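PDB 3D37: tail protein, 43 kDa from Neisseria meningitidis MC58, which is probably a baseplate hub component of a Mu-like phage tail, built largely from phage-barrel domains and lacking a demonstrated function of its own. Local coordinates for residues L280-G285 / T331-K336; W295-R300 / M317-M322; H21-D26 / L323-G328; I33-F38 / G91-G96; L189-T194 / V303-H308. All coordinates share one frame; numbering follows the deposited sequence.

Contact 1. Residues L280-G285 / T331-K336; sequences LTITVG and TELRLK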
# COMPACT_ATOMS: atom_id res chain seq x y z
N LEU A 280 17.18 -14.33 20.54
CA LEU A 280 17.91 -13.49 19.61
C LEU A 280 17.66 -14.04 18.22
O LEU A 280 18.03 -15.17 17.94
CB LEU A 280 19.39 -13.54 19.94
CG LEU A 280 20.39 -12.88 18.98
CD1 LEU A 280 20.19 -11.39 18.87
CD2 LEU A 280 21.85 -13.27 19.43
N THR A 281 16.97 -13.27 17.38
CA THR A 281 16.69 -13.65 15.98
C THR A 281 17.54 -12.81 15.03
O THR A 281 17.41 -11.58 14.94
CB THR A 281 15.16 -13.52 15.64
OG1 THR A 281 14.41 -14.18 16.65
CG2 THR A 281 14.83 -14.14 14.35
N ILE A 282 18.50 -13.47 14.36
CA ILE A 282 19.36 -12.78 13.40
C ILE A 282 18.99 -13.18 11.98
O ILE A 282 18.80 -14.35 11.66
CB ILE A 282 20.83 -13.11 13.69
CG1 ILE A 282 21.23 -12.44 15.00
CG2 ILE A 282 21.74 -12.73 12.47
CD1 ILE A 282 22.58 -12.81 15.52
N THR A 283 18.89 -12.19 11.10
CA THR A 283 18.69 -12.46 9.71
C THR A 283 20.00 -12.14 8.91
O THR A 283 20.60 -11.06 9.12
CB THR A 283 17.48 -11.66 9.17
OG1 THR A 283 16.33 -11.94 10.00
CG2 THR A 283 17.20 -12.05 7.73
N VAL A 284 20.43 -13.11 8.08
CA VAL A 284 21.62 -13.05 7.24
C VAL A 284 21.27 -13.30 5.80
O VAL A 284 20.25 -13.90 5.49
CB VAL A 284 22.79 -13.97 7.68
CG1 VAL A 284 23.38 -13.48 8.98
CG2 VAL A 284 22.35 -15.48 7.75
N GLY A 285 22.11 -12.79 4.89
CA GLY A 285 21.88 -13.04 3.47
C GLY A 285 22.49 -14.42 3.21
O GLY A 285 23.39 -14.81 3.89
N THR A 331 18.56 -16.31 5.60
CA THR A 331 18.34 -17.24 6.65
C THR A 331 17.98 -16.45 7.91
O THR A 331 18.67 -15.50 8.31
CB THR A 331 19.54 -18.26 6.89
OG1 THR A 331 20.02 -18.74 5.62
CG2 THR A 331 19.07 -19.49 7.77
N GLU A 332 16.87 -16.86 8.53
CA GLU A 332 16.57 -16.44 9.91
C GLU A 332 17.11 -17.43 10.86
O GLU A 332 16.88 -18.68 10.75
CB GLU A 332 15.05 -16.30 10.05
CG GLU A 332 14.55 -16.16 11.48
CD GLU A 332 12.99 -16.16 11.52
OE1 GLU A 332 12.45 -15.28 10.79
OE2 GLU A 332 12.39 -17.03 12.24
N LEU A 333 17.86 -16.91 11.81
CA LEU A 333 18.56 -17.72 12.81
C LEU A 333 17.96 -17.42 14.19
O LEU A 333 18.05 -16.28 14.67
CB LEU A 333 20.07 -17.43 12.78
CG LEU A 333 20.80 -17.51 11.41
CD1 LEU A 333 22.19 -16.91 11.56
CD2 LEU A 333 20.83 -18.95 10.89
N ARG A 334 17.29 -18.40 14.77
CA ARG A 334 16.63 -18.23 16.08
C ARG A 334 17.58 -18.79 17.12
O ARG A 334 17.74 -19.98 17.26
CB ARG A 334 15.26 -18.92 16.13
CG ARG A 334 14.35 -18.36 15.03
CD ARG A 334 12.88 -18.80 15.20
NE ARG A 334 12.71 -20.23 15.00
CZ ARG A 334 12.40 -20.79 13.84
NH1 ARG A 334 12.26 -20.08 12.73
NH2 ARG A 334 12.28 -22.10 13.78
N LEU A 335 18.23 -17.87 17.81
CA LEU A 335 19.32 -18.14 18.71
C LEU A 335 18.90 -18.02 20.18
O LEU A 335 18.08 -17.17 20.57
CB LEU A 335 20.46 -17.21 18.37
CG LEU A 335 21.17 -17.48 17.04
CD1 LEU A 335 21.92 -16.24 16.56
CD2 LEU A 335 22.11 -18.73 17.18
N LYS A 336 19.47 -18.89 21.00
CA LYS A 336 19.16 -18.98 22.40
C LYS A 336 20.43 -18.91 23.21
O LYS A 336 21.51 -19.16 22.69
CB LYS A 336 18.41 -20.30 22.69
CG LYS A 336 17.03 -20.43 21.97
CD LYS A 336 16.03 -19.53 22.71
CE LYS A 336 14.60 -19.73 22.37
NZ LYS A 336 13.77 -18.83 23.20
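I282 and L335 meet through their outermost methyls, CD1 of I282 lying 3.6 Å from CD1 of L335. L335 CD1 also touches L280 CD2, and the two leucines run alongside each other in the same direction. I282 reaches its partner because CG1 stands beside its backbone N (chi1 -69°) and the chain then runs straight on to CD1. On the same face V284 CG2 packs at 4.1 Å on L333 CD1. The branched aliphatic residues suit this buried side, where W295, L189 and L316 add further cover. Backbones 280-285 and 331-336 form an antiparallel pair within the phage-barrel C-terminal domain, joined by six hydrogen bonds such as I282 N to L333 O at 2.9 Å. The other face is more polar: T281 CG2 rests 3.5 Å from E332 CG, methyl against methylene. E332 extends past that methyl, and its OE2 takes a hydrogen bond from R334 NH1 in a 3.1 Å salt bridge, while R334 NH2 pairs with D28 and D30.

Contact 2. Residues W295-R300 / M317-M322; sequences WQPGLR and MGRRFM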
# COMPACT_ATOMS: atom_id res chain seq x y z
N TRP A 295 23.26 -23.45 7.42
CA TRP A 295 22.71 -23.16 8.74
C TRP A 295 21.73 -24.29 9.10
O TRP A 295 20.93 -24.70 8.28
CB TRP A 295 22.00 -21.80 8.77
CG TRP A 295 22.85 -20.64 8.46
CD1 TRP A 295 22.79 -19.88 7.34
CD2 TRP A 295 23.84 -20.04 9.28
NE1 TRP A 295 23.67 -18.87 7.40
CE2 TRP A 295 24.37 -18.96 8.57
CE3 TRP A 295 24.39 -20.35 10.53
CZ2 TRP A 295 25.38 -18.15 9.08
CZ3 TRP A 295 25.39 -19.58 11.01
CH2 TRP A 295 25.86 -18.48 10.32
N GLN A 296 21.83 -24.76 10.32
CA GLN A 296 21.09 -25.93 10.78
C GLN A 296 21.03 -25.86 12.28
O GLN A 296 22.05 -25.59 12.95
CB GLN A 296 21.86 -27.20 10.37
CG GLN A 296 21.12 -28.51 10.63
CD GLN A 296 19.90 -28.68 9.73
OE1 GLN A 296 18.94 -29.35 10.13
NE2 GLN A 296 19.93 -28.11 8.52
N PRO A 297 19.85 -26.18 12.87
CA PRO A 297 19.80 -26.18 14.36
C PRO A 297 20.86 -27.08 14.96
O PRO A 297 21.10 -28.14 14.40
CB PRO A 297 18.38 -26.68 14.65
CG PRO A 297 17.60 -26.25 13.43
CD PRO A 297 18.53 -26.50 12.30
N GLY A 298 21.45 -26.70 16.13
CA GLY A 298 22.50 -27.50 16.76
C GLY A 298 23.87 -26.89 16.63
O GLY A 298 24.77 -27.22 17.41
N LEU A 299 24.02 -25.96 15.70
CA LEU A 299 25.21 -25.10 15.60
C LEU A 299 25.27 -24.02 16.69
O LEU A 299 24.24 -23.59 17.24
CB LEU A 299 25.28 -24.43 14.23
CG LEU A 299 25.28 -25.38 13.04
CD1 LEU A 299 25.25 -24.62 11.77
CD2 LEU A 299 26.55 -26.33 13.15
N ARG A 300 26.49 -23.63 17.05
CA ARG A 300 26.71 -22.51 17.96
C ARG A 300 27.32 -21.39 17.15
O ARG A 300 28.07 -21.65 16.21
CB ARG A 300 27.57 -22.92 19.14
CG ARG A 300 26.82 -23.91 20.03
CD ARG A 300 27.70 -24.62 20.96
NE ARG A 300 28.24 -23.81 22.05
CZ ARG A 300 29.51 -23.48 22.20
NH1 ARG A 300 30.43 -23.85 21.31
NH2 ARG A 300 29.88 -22.75 23.25
N MET A 317 18.65 -22.80 17.69
CA MET A 317 17.55 -23.71 18.09
C MET A 317 16.59 -23.89 16.93
O MET A 317 15.87 -24.86 16.86
CB MET A 317 16.84 -23.07 19.32
CG MET A 317 15.81 -23.88 19.99
SD MET A 317 16.37 -25.26 21.07
CE MET A 317 17.04 -24.15 22.35
N GLY A 318 16.55 -22.90 16.05
CA GLY A 318 15.67 -22.86 14.91
C GLY A 318 16.24 -22.05 13.77
O GLY A 318 17.04 -21.14 13.99
N ARG A 319 15.91 -22.45 12.54
CA ARG A 319 16.36 -21.73 11.41
C ARG A 319 15.45 -21.86 10.21
O ARG A 319 14.89 -22.91 9.94
CB ARG A 319 17.81 -22.07 11.04
CG ARG A 319 18.05 -23.30 10.34
CD ARG A 319 17.95 -23.20 8.79
NE ARG A 319 18.09 -24.58 8.40
CZ ARG A 319 17.13 -25.47 8.21
NH1 ARG A 319 15.85 -25.20 8.22
NH2 ARG A 319 17.50 -26.70 7.96
N ARG A 320 15.33 -20.75 9.50
CA ARG A 320 14.45 -20.66 8.35
C ARG A 320 15.20 -20.13 7.14
O ARG A 320 15.64 -18.99 7.12
CB ARG A 320 13.26 -19.81 8.79
CG ARG A 320 12.09 -19.53 7.86
CD ARG A 320 11.12 -18.62 8.68
NE ARG A 320 10.26 -17.92 7.80
CZ ARG A 320 9.78 -16.67 7.97
NH1 ARG A 320 10.02 -15.93 9.07
NH2 ARG A 320 9.06 -16.15 6.96
N PHE A 321 15.36 -21.00 6.14
CA PHE A 321 15.77 -20.64 4.80
C PHE A 321 14.60 -19.98 4.06
O PHE A 321 13.48 -20.52 4.00
CB PHE A 321 16.24 -21.85 3.96
CG PHE A 321 17.40 -22.63 4.53
CD1 PHE A 321 18.58 -22.00 4.94
CD2 PHE A 321 17.34 -24.03 4.58
CE1 PHE A 321 19.69 -22.77 5.43
CE2 PHE A 321 18.45 -24.82 5.06
CZ PHE A 321 19.60 -24.21 5.46
N MET A 322 14.86 -18.81 3.52
CA MET A 322 13.87 -17.99 2.90
C MET A 322 14.35 -17.45 1.53
O MET A 322 15.50 -17.12 1.35
CB MET A 322 13.55 -16.79 3.81
CG MET A 322 13.16 -17.14 5.28
SD MET A 322 12.62 -15.64 6.23
CE MET A 322 14.18 -14.81 6.38
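R319 NE donates to W295 O at 2.8 Å, tying the loop to strand 310-324. The oxygen lies in the guanidinium plane, whereas the donor stands above the carbonyl plane, 45° out of it. R319 gets there by folding back: CG sits between its backbone N and carbonyl carbon (chi1 78°), and a second bend at chi2 brings NE to the carbonyl oxygen. Its NH1 has a weak hydrogen bond to S29. The guanidinium has a neighbour over each face, both offset toward its rim: P297 CD on one, the proline crossing the arginine at about a right angle, and F321 CE2, from its own strand, on the other. The loop makes a type II turn from Q296 to L299 with P297 and G298 at its corners, a common pairing there because proline fits the first corner and glycine the positive phi of the second. On strand 310-324 M317 and G318 together pair with R334, a classic beta bulge. Van der Waals contacts complete the junction: P297 CB sits 3.8 Å from M317 O, P297 CG meets G318 CA at 4.2 Å, and in an apolar contact W295 CB approaches F321 CE1 at 4.2 Å.

Contact 3. Residues H21-D26 / L323-G328; sequences HWERYD and LSRMDG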
# COMPACT_ATOMS: atom_id res chain seq x y z
N HIS A 21 13.66 -23.57 -9.63
CA HIS A 21 13.13 -22.32 -10.20
C HIS A 21 11.96 -21.67 -9.42
O HIS A 21 11.08 -21.08 -9.99
CB HIS A 21 12.74 -22.50 -11.71
CG HIS A 21 13.86 -23.01 -12.58
ND1 HIS A 21 13.69 -24.06 -13.46
CD2 HIS A 21 15.16 -22.63 -12.68
CE1 HIS A 21 14.84 -24.29 -14.08
NE2 HIS A 21 15.75 -23.45 -13.62
N TRP A 22 12.03 -21.68 -8.11
CA TRP A 22 11.02 -21.10 -7.25
C TRP A 22 11.09 -19.60 -7.23
O TRP A 22 12.17 -19.04 -7.30
CB TRP A 22 11.22 -21.63 -5.85
CG TRP A 22 11.31 -23.08 -5.91
CD1 TRP A 22 12.45 -23.84 -5.86
CD2 TRP A 22 10.23 -23.97 -6.13
NE1 TRP A 22 12.11 -25.16 -5.99
CE2 TRP A 22 10.76 -25.26 -6.17
CE3 TRP A 22 8.86 -23.80 -6.28
CZ2 TRP A 22 9.97 -26.38 -6.33
CZ3 TRP A 22 8.07 -24.92 -6.46
CH2 TRP A 22 8.63 -26.19 -6.50
N GLU A 23 9.95 -18.94 -7.11
CA GLU A 23 9.99 -17.54 -6.80
C GLU A 23 10.07 -17.23 -5.32
O GLU A 23 10.60 -16.21 -4.96
CB GLU A 23 8.84 -16.81 -7.45
CG GLU A 23 7.48 -16.89 -6.79
CD GLU A 23 6.70 -15.60 -6.99
OE1 GLU A 23 6.68 -15.10 -8.17
OE2 GLU A 23 6.16 -15.06 -5.96
N ARG A 24 9.50 -18.11 -4.46
CA ARG A 24 9.60 -17.90 -3.03
C ARG A 24 9.58 -19.26 -2.29
O ARG A 24 9.13 -20.24 -2.81
CB ARG A 24 8.54 -16.88 -2.54
CG ARG A 24 7.20 -17.43 -2.29
CD ARG A 24 6.21 -16.34 -1.80
NE ARG A 24 5.78 -15.69 -3.01
CZ ARG A 24 4.56 -15.75 -3.55
NH1 ARG A 24 3.54 -16.37 -2.95
NH2 ARG A 24 4.40 -15.18 -4.71
N TYR A 25 10.24 -19.32 -1.14
CA TYR A 25 10.13 -20.50 -0.29
C TYR A 25 10.44 -20.13 1.13
O TYR A 25 11.00 -19.06 1.43
CB TYR A 25 11.03 -21.67 -0.79
CG TYR A 25 12.52 -21.31 -0.97
CD1 TYR A 25 13.34 -21.08 0.13
CD2 TYR A 25 13.11 -21.25 -2.24
CE1 TYR A 25 14.70 -20.80 -0.01
CE2 TYR A 25 14.49 -20.89 -2.39
CZ TYR A 25 15.26 -20.69 -1.28
OH TYR A 25 16.59 -20.41 -1.40
N ASP A 26 10.05 -21.04 2.02
CA ASP A 26 10.31 -20.99 3.43
C ASP A 26 10.55 -22.41 3.85
O ASP A 26 9.69 -23.26 3.66
CB ASP A 26 9.08 -20.47 4.16
CG ASP A 26 8.87 -18.98 3.97
OD1 ASP A 26 9.68 -18.13 4.47
OD2 ASP A 26 7.93 -18.65 3.22
N LEU A 323 13.43 -17.39 0.59
CA LEU A 323 13.57 -16.64 -0.65
C LEU A 323 12.31 -15.81 -0.82
O LEU A 323 11.22 -16.34 -0.68
CB LEU A 323 13.66 -17.57 -1.88
CG LEU A 323 13.66 -17.03 -3.34
CD1 LEU A 323 14.85 -16.12 -3.64
CD2 LEU A 323 13.56 -18.21 -4.31
N SER A 324 12.48 -14.54 -1.14
CA SER A 324 11.42 -13.66 -1.58
C SER A 324 11.89 -12.80 -2.73
O SER A 324 13.10 -12.56 -2.90
CB SER A 324 10.92 -12.75 -0.45
OG SER A 324 11.93 -11.93 0.14
N ARG A 325 10.93 -12.28 -3.49
CA ARG A 325 11.24 -11.30 -4.53
C ARG A 325 11.82 -10.05 -3.91
O ARG A 325 12.81 -9.54 -4.37
CB ARG A 325 10.02 -11.00 -5.40
CG ARG A 325 9.39 -12.28 -6.01
CD ARG A 325 8.80 -12.04 -7.43
NE ARG A 325 7.58 -11.21 -7.43
CZ ARG A 325 6.64 -11.21 -8.39
NH1 ARG A 325 6.75 -12.03 -9.48
NH2 ARG A 325 5.57 -10.40 -8.29
N MET A 326 11.27 -9.61 -2.79
CA MET A 326 11.71 -8.37 -2.17
C MET A 326 13.11 -8.47 -1.57
O MET A 326 13.94 -7.58 -1.75
CB MET A 326 10.70 -7.98 -1.13
CG MET A 326 10.97 -6.69 -0.38
SD MET A 326 9.68 -6.42 0.93
CE MET A 326 8.16 -6.21 -0.08
N ASP A 327 13.39 -9.56 -0.84
CA ASP A 327 14.62 -9.68 -0.07
C ASP A 327 15.61 -10.72 -0.61
O ASP A 327 16.62 -10.90 -0.02
CB ASP A 327 14.27 -9.95 1.39
CG ASP A 327 13.46 -8.82 2.03
OD1 ASP A 327 14.02 -7.69 2.09
OD2 ASP A 327 12.30 -9.05 2.46
N GLY A 328 15.33 -11.40 -1.72
CA GLY A 328 16.18 -12.51 -2.16
C GLY A 328 16.36 -13.64 -1.13
O GLY A 328 15.44 -13.98 -0.37
O HOH W 1 8.00 -13.41 -3.56
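Y25 and L323 exchange two backbone hydrogen bonds, L323 N giving to Y25 O at 3.1 Å and Y25 N to L323 O at 3.2 Å. They form a hydrogen-bonded pair where strand 24-30 runs antiparallel beside strand 310-324, joining the N-terminal GpP-like domain to the C-terminal domain.

Charged groups lie beside the end of this pairing. OE1 of E23 is 3.3 Å from NH1 of R325, a salt bridge in which the oxygen lies well out of the guanidinium plane, so no N-H points at it and the attraction is one of charge. R24 has a carboxylate partner of its own in E86. A water ties the two segments together as well, accepting from R24 NE at 3.2 Å and from R325 N at 3.1 Å. Past L323 the chain turns, and S324 OG accepts from D327 N in an ST motif, a place suited to a short hydroxyl side chain. M326 O in this turn accepts from NZ of K82 of a second subunit.

L323 supplies most of the packing. Its chi1 of 173° and chi2 of 62° together carry CD2 to within 3.4 Å of W22 O. A tyrosine offers L323 a broad flat surface: CB sits 3.5 Å from the centroid of the Y25 ring, over the face, while CD2 touches Y25 CE2 at 3.4 Å.

Contact 4. Residues I33-F38 / G91-G96; sequences IPADSF and GRDLAG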
# COMPACT_ATOMS: atom_id res chain seq x y z
N ILE A 33 9.65 -27.26 17.74
CA ILE A 33 8.48 -27.55 16.93
C ILE A 33 8.66 -28.97 16.34
O ILE A 33 9.64 -29.24 15.68
CB ILE A 33 8.23 -26.44 15.89
CG1 ILE A 33 8.02 -25.11 16.59
CG2 ILE A 33 7.03 -26.75 14.93
CD1 ILE A 33 8.23 -23.89 15.63
N PRO A 34 7.73 -29.91 16.64
CA PRO A 34 7.84 -31.33 16.24
C PRO A 34 8.18 -31.60 14.76
O PRO A 34 9.21 -32.20 14.48
CB PRO A 34 6.43 -31.89 16.56
CG PRO A 34 6.01 -31.11 17.77
CD PRO A 34 6.46 -29.67 17.36
N ALA A 35 7.36 -31.13 13.84
CA ALA A 35 7.55 -31.42 12.41
C ALA A 35 8.09 -30.18 11.70
O ALA A 35 7.39 -29.17 11.63
CB ALA A 35 6.23 -31.85 11.76
N ASP A 36 9.34 -30.24 11.23
CA ASP A 36 9.90 -29.20 10.37
C ASP A 36 9.03 -29.13 9.10
O ASP A 36 8.35 -30.07 8.75
CB ASP A 36 11.36 -29.50 10.02
CG ASP A 36 12.30 -29.53 11.23
OD1 ASP A 36 11.94 -29.06 12.36
OD2 ASP A 36 13.45 -29.96 11.03
N SER A 37 9.00 -27.96 8.46
CA SER A 37 8.13 -27.74 7.35
C SER A 37 8.77 -26.94 6.21
O SER A 37 9.82 -26.30 6.32
CB SER A 37 6.88 -26.97 7.83
OG SER A 37 7.26 -25.76 8.38
N PHE A 38 8.11 -27.04 5.09
CA PHE A 38 8.53 -26.37 3.90
C PHE A 38 7.32 -25.87 3.14
O PHE A 38 6.22 -26.44 3.21
CB PHE A 38 9.40 -27.28 3.02
CG PHE A 38 8.69 -28.51 2.51
CD1 PHE A 38 8.01 -28.48 1.29
CD2 PHE A 38 8.77 -29.71 3.21
CE1 PHE A 38 7.35 -29.62 0.79
CE2 PHE A 38 8.10 -30.88 2.70
CZ PHE A 38 7.40 -30.82 1.50
N GLY A 91 4.53 -28.99 2.90
CA GLY A 91 4.70 -30.24 3.57
C GLY A 91 5.48 -30.15 4.84
O GLY A 91 5.87 -29.06 5.35
N ARG A 92 5.66 -31.34 5.38
CA ARG A 92 6.35 -31.54 6.66
C ARG A 92 7.38 -32.63 6.52
O ARG A 92 7.32 -33.41 5.58
CB ARG A 92 5.33 -31.92 7.73
CG ARG A 92 4.35 -30.75 8.06
CD ARG A 92 3.35 -31.21 9.09
NE ARG A 92 2.61 -32.33 8.56
CZ ARG A 92 1.84 -33.18 9.23
NH1 ARG A 92 1.74 -33.11 10.55
NH2 ARG A 92 1.24 -34.16 8.56
N ASP A 93 8.33 -32.65 7.45
CA ASP A 93 9.30 -33.77 7.58
C ASP A 93 8.62 -35.06 8.09
O ASP A 93 7.41 -35.08 8.31
CB ASP A 93 10.54 -33.37 8.41
CG ASP A 93 10.25 -33.27 9.89
OD1 ASP A 93 9.13 -33.63 10.32
OD2 ASP A 93 11.12 -32.77 10.63
N LEU A 94 9.39 -36.13 8.28
CA LEU A 94 8.82 -37.43 8.58
C LEU A 94 8.23 -37.51 9.99
O LEU A 94 7.48 -38.43 10.29
CB LEU A 94 9.84 -38.56 8.35
CG LEU A 94 10.51 -38.68 6.98
CD1 LEU A 94 11.58 -39.83 7.01
CD2 LEU A 94 9.50 -38.91 5.89
N ALA A 95 8.57 -36.54 10.85
CA ALA A 95 7.91 -36.41 12.15
C ALA A 95 6.45 -36.19 11.99
O ALA A 95 5.75 -36.46 12.88
CB ALA A 95 8.52 -35.26 12.96
N GLY A 96 5.99 -35.63 10.87
CA GLY A 96 4.56 -35.51 10.58
C GLY A 96 3.74 -36.79 10.79
O GLY A 96 2.66 -36.72 11.32
O HOH W 2 11.57 -33.10 13.31
O HOH W 3 13.48 -32.32 9.21
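F38 sets a face of its ring over G91 CA, 3.8 Å from the centroid, in a CH-pi contact. The ring is brought back across the neighbouring strand because CG lies between the backbone N and the carbonyl carbon (chi1 63°). Glycine suits the spot, since a beta carbon there would collide with F38 CZ. The same two residues exchange backbone hydrogen bonds, F38 N to G91 O at 3.0 Å and G91 N to F38 O, as the antiparallel strands 37-42 and 84-93 of the GpP-like domain meet.

Further along, D36 and D93 cross with their carboxylate planes 41° apart. D93 N gives a 2.9 Å bond to D36 O, and D93 OD2 receives a weak one from D36 N. D93 OD1 turns instead to A95 N, a weak capping bond where the chain enters helix 95-100. Small side chains let the segments close up here, with A35 CB 4.3 Å from A95 CB.

Two acid oxygens, OD2 of D36 and OD2 of D93, come within 3.7 Å of each other. A water lies within hydrogen-bonding distance of both, with more acceptors around it than it has protons, and D36 OD1 accepts from D30 N; such donors may partly offset the repulsion.

Contact 5. Residues L189-T194 / V303-H308; sequences LCWSRT and VIDDEH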
# COMPACT_ATOMS: atom_id res chain seq x y z
N LEU A 189 29.19 -13.88 13.61
CA LEU A 189 28.37 -12.90 12.92
C LEU A 189 28.45 -11.59 13.69
O LEU A 189 28.51 -11.58 14.90
CB LEU A 189 26.95 -13.37 12.85
CG LEU A 189 26.69 -14.69 12.11
CD1 LEU A 189 25.23 -15.02 12.27
CD2 LEU A 189 27.07 -14.63 10.64
N CYS A 190 28.48 -10.49 12.97
CA CYS A 190 28.57 -9.19 13.62
C CYS A 190 27.68 -8.16 12.94
O CYS A 190 27.30 -8.28 11.77
CB CYS A 190 30.04 -8.70 13.74
SG CYS A 190 30.93 -8.27 12.20
N TRP A 191 27.29 -7.19 13.76
CA TRP A 191 26.43 -6.09 13.36
C TRP A 191 27.24 -4.82 13.37
O TRP A 191 27.91 -4.52 14.36
CB TRP A 191 25.28 -5.89 14.34
CG TRP A 191 24.59 -4.62 14.10
CD1 TRP A 191 24.90 -3.40 14.62
CD2 TRP A 191 23.52 -4.40 13.18
NE1 TRP A 191 24.09 -2.43 14.09
CE2 TRP A 191 23.22 -3.02 13.21
CE3 TRP A 191 22.80 -5.22 12.32
CZ2 TRP A 191 22.20 -2.47 12.44
CZ3 TRP A 191 21.78 -4.69 11.57
CH2 TRP A 191 21.49 -3.32 11.62
N SER A 192 27.17 -4.07 12.28
CA SER A 192 27.77 -2.74 12.24
C SER A 192 27.14 -1.83 11.16
O SER A 192 26.94 -2.25 10.03
CB SER A 192 29.28 -2.84 12.02
OG SER A 192 29.85 -1.55 12.00
N ARG A 193 26.85 -0.59 11.53
CA ARG A 193 26.36 0.41 10.58
C ARG A 193 27.47 1.07 9.78
O ARG A 193 27.21 1.86 8.88
CB ARG A 193 25.56 1.48 11.30
CG ARG A 193 24.15 1.05 11.63
CD ARG A 193 23.68 1.71 12.92
NE ARG A 193 23.75 3.16 12.82
CZ ARG A 193 23.77 4.02 13.83
NH1 ARG A 193 23.75 3.62 15.10
NH2 ARG A 193 23.81 5.31 13.57
N THR A 194 28.73 0.77 10.12
CA THR A 194 29.89 1.31 9.39
C THR A 194 30.88 0.25 8.92
O THR A 194 31.61 0.46 7.95
CB THR A 194 30.63 2.38 10.24
OG1 THR A 194 31.14 1.78 11.45
CG2 THR A 194 29.67 3.52 10.57
N VAL A 303 28.29 -14.20 18.30
CA VAL A 303 27.69 -12.93 17.83
C VAL A 303 28.35 -11.72 18.46
O VAL A 303 28.54 -11.69 19.69
CB VAL A 303 26.15 -12.89 18.13
CG1 VAL A 303 25.51 -11.53 17.68
CG2 VAL A 303 25.43 -14.07 17.46
N ILE A 304 28.71 -10.74 17.62
CA ILE A 304 29.25 -9.45 18.08
C ILE A 304 28.38 -8.27 17.61
O ILE A 304 28.10 -8.09 16.42
CB ILE A 304 30.75 -9.23 17.71
CG1 ILE A 304 31.59 -10.41 18.19
CG2 ILE A 304 31.31 -7.90 18.33
CD1 ILE A 304 32.96 -10.47 17.50
N ASP A 305 27.94 -7.49 18.58
CA ASP A 305 27.29 -6.22 18.28
C ASP A 305 27.89 -5.20 19.24
O ASP A 305 27.49 -5.11 20.38
CB ASP A 305 25.78 -6.35 18.50
CG ASP A 305 25.02 -5.11 18.12
OD1 ASP A 305 25.64 -4.02 18.02
OD2 ASP A 305 23.80 -5.24 17.85
N ASP A 306 28.88 -4.46 18.75
CA ASP A 306 29.52 -3.40 19.56
C ASP A 306 28.54 -2.32 20.02
O ASP A 306 28.58 -1.91 21.17
CB ASP A 306 30.69 -2.77 18.80
CG ASP A 306 31.96 -3.66 18.81
OD1 ASP A 306 31.97 -4.72 19.44
OD2 ASP A 306 32.97 -3.27 18.19
N GLU A 307 27.64 -1.88 19.13
CA GLU A 307 26.59 -0.90 19.51
C GLU A 307 25.84 -1.34 20.76
O GLU A 307 25.68 -0.56 21.69
CB GLU A 307 25.55 -0.72 18.39
CG GLU A 307 25.92 0.25 17.35
CD GLU A 307 24.97 0.25 16.13
OE1 GLU A 307 23.75 -0.03 16.26
OE2 GLU A 307 25.49 0.52 15.01
N HIS A 308 25.42 -2.59 20.79
CA HIS A 308 24.62 -3.15 21.89
C HIS A 308 25.46 -3.70 23.06
O HIS A 308 24.94 -4.07 24.10
CB HIS A 308 23.78 -4.28 21.30
CG HIS A 308 22.48 -4.54 22.00
ND1 HIS A 308 21.27 -4.27 21.41
CD2 HIS A 308 22.20 -5.06 23.22
CE1 HIS A 308 20.29 -4.60 22.24
NE2 HIS A 308 20.83 -5.09 23.34
O HOH W 4 29.92 -5.01 16.13
O HOH W 5 28.54 -2.08 15.98
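W191 and E307, the two residues most covered here, meet at the indole nitrogen. E307 brings its carboxylate to the edge of the ring, the two planes nearly perpendicular at 85°, and OE2 takes a weak hydrogen bond from W191 NE1 at 3.4 Å. The extended glutamate chain spans the gap from the turn after strand 300-305, and its OE2 also forms a 3.6 Å salt bridge with R193 NH1. W191 lies beside D305, both with CG anti to the backbone N, and CD1 of the indole is 3.5 Å from D305 OD1. Next to them along the chain, strands 187-191 and 300-305 run parallel: I304 N bonds to L189 O and W191 N to I304 O, both at 2.9 Å. I304 packs its CB on C190 CB, next to the C190-C198 disulfide. K80 and K82 of a third subunit make cation-pi contacts with W191, and K80 salt-bridges D305. D305 and E307 beside the indole, the latter partly balanced by R193, are consistent with a site that attracts the lysines of that subunit.

How the contacts relate
Contacts 1 and 2 are the buried pair, their centres 8 Å apart, and they share backbone bonds between R334 and the bulge at M317 and G318. Contact 1 relies on aliphatic packing between strands, contact 2 on an arginine bonded to a loop carbonyl, with proline and phenylalanine atoms over its faces. Contact 5 continues the apolar side of contact 1, with L189 and V303 touching L333 and I282, but its far end is charged and faces other subunits. Contacts 2 and 3 both use strand 310-324, joined by the salt bridge between R320 and D26. Contact 3 carries that strand to the N-terminal domain and a more exposed, ionic end. Contact 4 lies within the N-terminal domain, meeting contact 3 at F38, and is rich in carboxylates and water.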